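Local coordinates for protein ribose 5-phosphate isomerase (Trypanosoma cruzi, PDB 3M1P) that probably interconverts ribose 5-phosphate and ribulose 5-phosphate, as a type B ribose 5-phosphate isomerase, at residues T2-F14 against E61-M75. The protein carries 1 engineered substitution. Numbering follows the deposited sequence.
Sequences TRRVAIGTDHPAF and EVEFGVLAAGSGIGM. Engineered in segment 61-75: Ala69 (natural residue Cys).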
loop_
_atom_site.group_PDB
_atom_site.type_symbol
_atom_site.label_atom_id
_atom_site.label_comp_id
_atom_site.label_asym_id
_atom_site.label_seq_id
_atom_site.Cartn_x
_atom_site.Cartn_y
_atom_site.Cartn_z
ATOM N N THR A 2 -29.238 -15.141 6.654
ATOM C CA THR A 2 -27.777 -15.122 6.430
ATOM C C THR A 2 -27.427 -14.529 5.052
ATOM O O THR A 2 -28.310 -14.300 4.229
ATOM C CB THR A 2 -27.043 -16.486 6.684
ATOM O OG1 THR A 2 -27.321 -17.421 5.633
ATOM C CG2 THR A 2 -27.404 -17.071 8.046
ATOM N N ARG A 3 -26.144 -14.255 4.820
ATOM C CA ARG A 3 -25.734 -13.582 3.586
ATOM C C ARG A 3 -24.646 -14.333 2.834
ATOM O O ARG A 3 -23.528 -14.526 3.334
ATOM C CB ARG A 3 -25.401 -12.091 3.817
ATOM C CG ARG A 3 -25.014 -11.692 5.233
ATOM C CD ARG A 3 -25.610 -10.340 5.681
ATOM N NE ARG A 3 -25.367 -9.234 4.750
ATOM C CZ ARG A 3 -24.871 -8.040 5.077
ATOM N NH1 ARG A 3 -24.556 -7.754 6.334
ATOM N NH2 ARG A 3 -24.702 -7.117 4.140
ATOM N N ARG A 4 -25.010 -14.787 1.634
ATOM C CA ARG A 4 -24.147 -15.620 0.818
ATOM C C ARG A 4 -23.059 -14.762 0.189
ATOM O O ARG A 4 -23.312 -13.631 -0.211
ATOM C CB ARG A 4 -24.955 -16.361 -0.254
ATOM C CG ARG A 4 -26.150 -17.167 0.301
ATOM C CD ARG A 4 -26.843 -17.947 -0.807
ATOM N NE ARG A 4 -26.117 -19.165 -1.127
ATOM C CZ ARG A 4 -25.904 -19.607 -2.362
ATOM N NH1 ARG A 4 -26.364 -18.933 -3.409
ATOM N NH2 ARG A 4 -25.241 -20.730 -2.548
ATOM N N VAL A 5 -21.850 -15.311 0.133
ATOM C CA VAL A 5 -20.681 -14.611 -0.369
ATOM C C VAL A 5 -19.954 -15.540 -1.331
ATOM O O VAL A 5 -19.279 -16.477 -0.908
ATOM C CB VAL A 5 -19.729 -14.188 0.797
ATOM C CG1 VAL A 5 -18.405 -13.588 0.265
ATOM C CG2 VAL A 5 -20.415 -13.222 1.735
ATOM N N ALA A 6 -20.081 -15.290 -2.630
ATOM C CA ALA A 6 -19.440 -16.178 -3.603
ATOM C C ALA A 6 -17.953 -15.871 -3.719
ATOM O O ALA A 6 -17.560 -14.716 -3.773
ATOM C CB ALA A 6 -20.134 -16.098 -4.971
ATOM N N ILE A 7 -17.131 -16.914 -3.758
ATOM C CA ILE A 7 -15.688 -16.741 -3.833
ATOM C C ILE A 7 -15.138 -17.329 -5.133
ATOM O O ILE A 7 -15.431 -18.478 -5.474
ATOM C CB ILE A 7 -14.964 -17.370 -2.598
ATOM C CG1 ILE A 7 -15.445 -16.719 -1.293
ATOM C CG2 ILE A 7 -13.430 -17.263 -2.759
ATOM C CD1 ILE A 7 -15.233 -17.570 -0.028
ATOM N N GLY A 8 -14.349 -16.538 -5.859
ATOM C CA GLY A 8 -13.628 -17.037 -7.034
ATOM C C GLY A 8 -12.151 -16.677 -6.992
ATOM O O GLY A 8 -11.764 -15.713 -6.333
ATOM N N THR A 9 -11.326 -17.470 -7.671
ATOM C CA THR A 9 -9.893 -17.186 -7.818
ATOM C C THR A 9 -9.422 -17.595 -9.212
ATOM O O THR A 9 -10.154 -18.267 -9.950
ATOM C CB THR A 9 -8.995 -17.936 -6.757
ATOM O OG1 THR A 9 -8.870 -19.319 -7.102
ATOM C CG2 THR A 9 -9.544 -17.829 -5.359
ATOM N N ASP A 10 -8.213 -17.181 -9.576
ATOM C CA ASP A 10 -7.500 -17.842 -10.665
ATOM C C ASP A 10 -6.421 -18.763 -10.065
ATOM O O ASP A 10 -6.472 -19.063 -8.868
ATOM C CB ASP A 10 -6.965 -16.845 -11.707
ATOM C CG ASP A 10 -5.886 -15.928 -11.166
ATOM O OD1 ASP A 10 -5.658 -15.892 -9.932
ATOM O OD2 ASP A 10 -5.248 -15.244 -12.005
ATOM N N HIS A 11 -5.472 -19.217 -10.880
ATOM C CA HIS A 11 -4.495 -20.224 -10.445
ATOM C C HIS A 11 -3.578 -19.824 -9.277
ATOM O O HIS A 11 -3.526 -20.560 -8.297
ATOM C CB HIS A 11 -3.686 -20.778 -11.630
ATOM C CG HIS A 11 -3.355 -19.751 -12.669
ATOM N ND1 HIS A 11 -2.059 -19.440 -13.024
ATOM C CD2 HIS A 11 -4.153 -18.942 -13.408
ATOM C CE1 HIS A 11 -2.074 -18.490 -13.942
ATOM N NE2 HIS A 11 -3.333 -18.171 -14.193
ATOM N N PRO A 12 -2.864 -18.665 -9.365
ATOM C CA PRO A 12 -1.959 -18.340 -8.259
ATOM C C PRO A 12 -2.662 -18.129 -6.909
ATOM O O PRO A 12 -2.080 -18.443 -5.860
ATOM C CB PRO A 12 -1.271 -17.047 -8.720
ATOM C CG PRO A 12 -2.160 -16.461 -9.749
ATOM C CD PRO A 12 -2.841 -17.615 -10.408
ATOM N N ALA A 13 -3.895 -17.619 -6.942
ATOM C CA ALA A 13 -4.688 -17.376 -5.733
ATOM C C ALA A 13 -5.399 -18.630 -5.216
ATOM O O ALA A 13 -5.979 -18.616 -4.128
ATOM C CB ALA A 13 -5.691 -16.270 -5.977
ATOM N N PHE A 14 -5.363 -19.710 -6.000
ATOM C CA PHE A 14 -5.914 -20.994 -5.551
ATOM C C PHE A 14 -5.273 -21.468 -4.237
ATOM O O PHE A 14 -5.954 -21.980 -3.356
ATOM C CB PHE A 14 -5.800 -22.078 -6.637
ATOM C CG PHE A 14 -6.163 -23.454 -6.148
ATOM C CD1 PHE A 14 -7.496 -23.826 -6.010
ATOM C CD2 PHE A 14 -5.168 -24.358 -5.774
ATOM C CE1 PHE A 14 -7.838 -25.095 -5.532
ATOM C CE2 PHE A 14 -5.494 -25.628 -5.299
ATOM C CZ PHE A 14 -6.835 -25.990 -5.178
ATOM N N GLU A 61 -28.114 -14.312 -6.622
ATOM C CA GLU A 61 -27.955 -15.635 -6.005
ATOM C C GLU A 61 -27.121 -15.565 -4.740
ATOM O O GLU A 61 -27.295 -16.377 -3.829
ATOM C CB GLU A 61 -27.291 -16.602 -6.970
ATOM C CG GLU A 61 -28.196 -17.045 -8.102
ATOM C CD GLU A 61 -27.463 -17.878 -9.113
ATOM O OE1 GLU A 61 -26.567 -18.657 -8.714
ATOM O OE2 GLU A 61 -27.793 -17.751 -10.310
ATOM N N VAL A 62 -26.209 -14.594 -4.704
ATOM C CA VAL A 62 -25.424 -14.276 -3.512
ATOM C C VAL A 62 -25.495 -12.770 -3.324
ATOM O O VAL A 62 -25.879 -12.043 -4.253
ATOM C CB VAL A 62 -23.955 -14.750 -3.653
ATOM C CG1 VAL A 62 -23.899 -16.268 -3.851
ATOM C CG2 VAL A 62 -23.248 -14.034 -4.809
ATOM N N GLU A 63 -25.161 -12.291 -2.132
ATOM C CA GLU A 63 -25.148 -10.854 -1.889
ATOM C C GLU A 63 -23.780 -10.247 -2.244
ATOM O O GLU A 63 -23.708 -9.125 -2.741
ATOM C CB GLU A 63 -25.505 -10.530 -0.432
ATOM C CG GLU A 63 -25.535 -9.035 -0.130
ATOM C CD GLU A 63 -25.844 -8.713 1.318
ATOM O OE1 GLU A 63 -25.954 -9.659 2.128
ATOM O OE2 GLU A 63 -25.972 -7.512 1.655
ATOM N N PHE A 64 -22.708 -10.992 -1.982
ATOM C CA PHE A 64 -21.360 -10.467 -2.156
ATOM C C PHE A 64 -20.481 -11.401 -2.975
ATOM O O PHE A 64 -20.709 -12.613 -3.025
ATOM C CB PHE A 64 -20.695 -10.223 -0.798
ATOM C CG PHE A 64 -21.310 -9.114 0.010
ATOM C CD1 PHE A 64 -21.212 -7.787 -0.400
ATOM C CD2 PHE A 64 -21.951 -9.393 1.220
ATOM C CE1 PHE A 64 -21.760 -6.756 0.361
ATOM C CE2 PHE A 64 -22.496 -8.382 1.987
ATOM C CZ PHE A 64 -22.393 -7.047 1.561
ATOM N N GLY A 65 -19.465 -10.827 -3.611
ATOM C CA GLY A 65 -18.448 -11.621 -4.266
ATOM C C GLY A 65 -17.083 -11.331 -3.685
ATOM O O GLY A 65 -16.817 -10.222 -3.248
ATOM N N VAL A 66 -16.230 -12.348 -3.664
ATOM C CA VAL A 66 -14.813 -12.185 -3.391
ATOM C C VAL A 66 -14.042 -12.722 -4.593
ATOM O O VAL A 66 -14.243 -13.870 -5.027
ATOM C CB VAL A 66 -14.375 -12.915 -2.094
ATOM C CG1 VAL A 66 -12.848 -12.851 -1.917
ATOM C CG2 VAL A 66 -15.083 -12.313 -0.873
ATOM N N LEU A 67 -13.187 -11.883 -5.162
ATOM C CA LEU A 67 -12.342 -12.332 -6.257
ATOM C C LEU A 67 -10.901 -12.064 -5.897
ATOM O O LEU A 67 -10.535 -10.932 -5.578
ATOM C CB LEU A 67 -12.725 -11.661 -7.579
ATOM C CG LEU A 67 -14.107 -12.039 -8.130
ATOM C CD1 LEU A 67 -14.517 -11.136 -9.325
ATOM C CD2 LEU A 67 -14.176 -13.532 -8.510
ATOM N N ALA A 68 -10.106 -13.129 -5.892
ATOM C CA ALA A 68 -8.690 -13.034 -5.591
ATOM C C ALA A 68 -7.929 -13.557 -6.784
ATOM O O ALA A 68 -8.272 -14.607 -7.334
ATOM C CB ALA A 68 -8.350 -13.842 -4.334
ATOM N N ALA A 69 -6.920 -12.807 -7.211
ATOM C CA ALA A 69 -6.078 -13.218 -8.320
ATOM C C ALA A 69 -4.655 -12.725 -8.080
ATOM O O ALA A 69 -4.300 -12.376 -6.954
ATOM C CB ALA A 69 -6.642 -12.694 -9.655
ATOM N N GLY A 70 -3.821 -12.721 -9.111
ATOM C CA GLY A 70 -2.450 -12.224 -8.973
ATOM C C GLY A 70 -2.458 -10.806 -8.425
ATOM O O GLY A 70 -1.988 -10.555 -7.304
ATOM N N SER A 71 -3.044 -9.901 -9.196
ATOM C CA SER A 71 -3.097 -8.490 -8.858
ATOM C C SER A 71 -4.513 -8.042 -8.436
ATOM O O SER A 71 -4.670 -7.088 -7.667
ATOM C CB SER A 71 -2.637 -7.691 -10.072
ATOM O OG SER A 71 -3.532 -7.955 -11.144
ATOM N N GLY A 72 -5.530 -8.743 -8.934
ATOM C CA GLY A 72 -6.924 -8.370 -8.725
ATOM C C GLY A 72 -7.453 -7.394 -9.753
ATOM O O GLY A 72 -8.668 -7.140 -9.820
ATOM N N ILE A 73 -6.544 -6.838 -10.552
ATOM C CA ILE A 73 -6.885 -5.807 -11.531
ATOM C C ILE A 73 -7.818 -6.382 -12.599
ATOM O O ILE A 73 -8.872 -5.825 -12.847
ATOM C CB ILE A 73 -5.614 -5.157 -12.178
ATOM C CG1 ILE A 73 -4.851 -4.342 -11.129
ATOM C CG2 ILE A 73 -5.992 -4.253 -13.387
ATOM C CD1 ILE A 73 -3.424 -4.029 -11.495
ATOM N N GLY A 74 -7.421 -7.495 -13.210
ATOM C CA GLY A 74 -8.239 -8.177 -14.231
ATOM C C GLY A 74 -9.577 -8.647 -13.701
ATOM O O GLY A 74 -10.622 -8.522 -14.369
ATOM N N MET A 75 -9.553 -9.195 -12.495
ATOM C CA MET A 75 -10.776 -9.514 -11.762
ATOM C C MET A 75 -11.735 -8.334 -11.666
ATOM O O MET A 75 -12.931 -8.486 -11.894
ATOM C CB MET A 75 -10.440 -10.073 -10.366
ATOM C CG MET A 75 -9.839 -11.478 -10.383
ATOM S SD MET A 75 -10.972 -12.706 -11.113
ATOM C CE MET A 75 -10.145 -14.222 -10.628
#
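Arg3 grips the carboxylate of Glu63 side-on, NE giving OE1 a straight bond of 2.7 Å and NH2 reaching OE2 at 2.8 Å from above the carboxylate plane, the two flat groups being turned 31° apart. The extended glutamate chain, with CG anti to its backbone N (chi1 -179°), carries the acid out to this grip, while Arg3 NH2 also meets the Phe64 ring edge, 3.3 Å from CE2. On the neighbouring residue, Arg4 NH1 donates to Glu61 O (2.8 Å) from above the carbonyl plane, and one guanidinium face rests on Val62 CG1. Arg4 O takes two backbone donors, Glu63 N and Phe64 N, where the strands start to pair. Parallel bonding then alternates along 3-9 and 64-69, including Val66 N to Ala6 O at 2.7 Å and Gly8 N to Val66 O at 2.8 Å. On the Val5 and Ile7 face, Val5 CG1 packs on Val66 CG2 (3.7 Å), with Val24 of helix 17-26 above; on the other, Ala6 CB touches Val62 CG2 (3.7 Å). Asp10 lies against engineered Ala69, and its buried OD1 lacks a polar partner. Strand 31-35 pairs with the far edge of 3-9, giving the 2-1-3 strand order of a Rossmann-like alpha/beta/alpha sandwich.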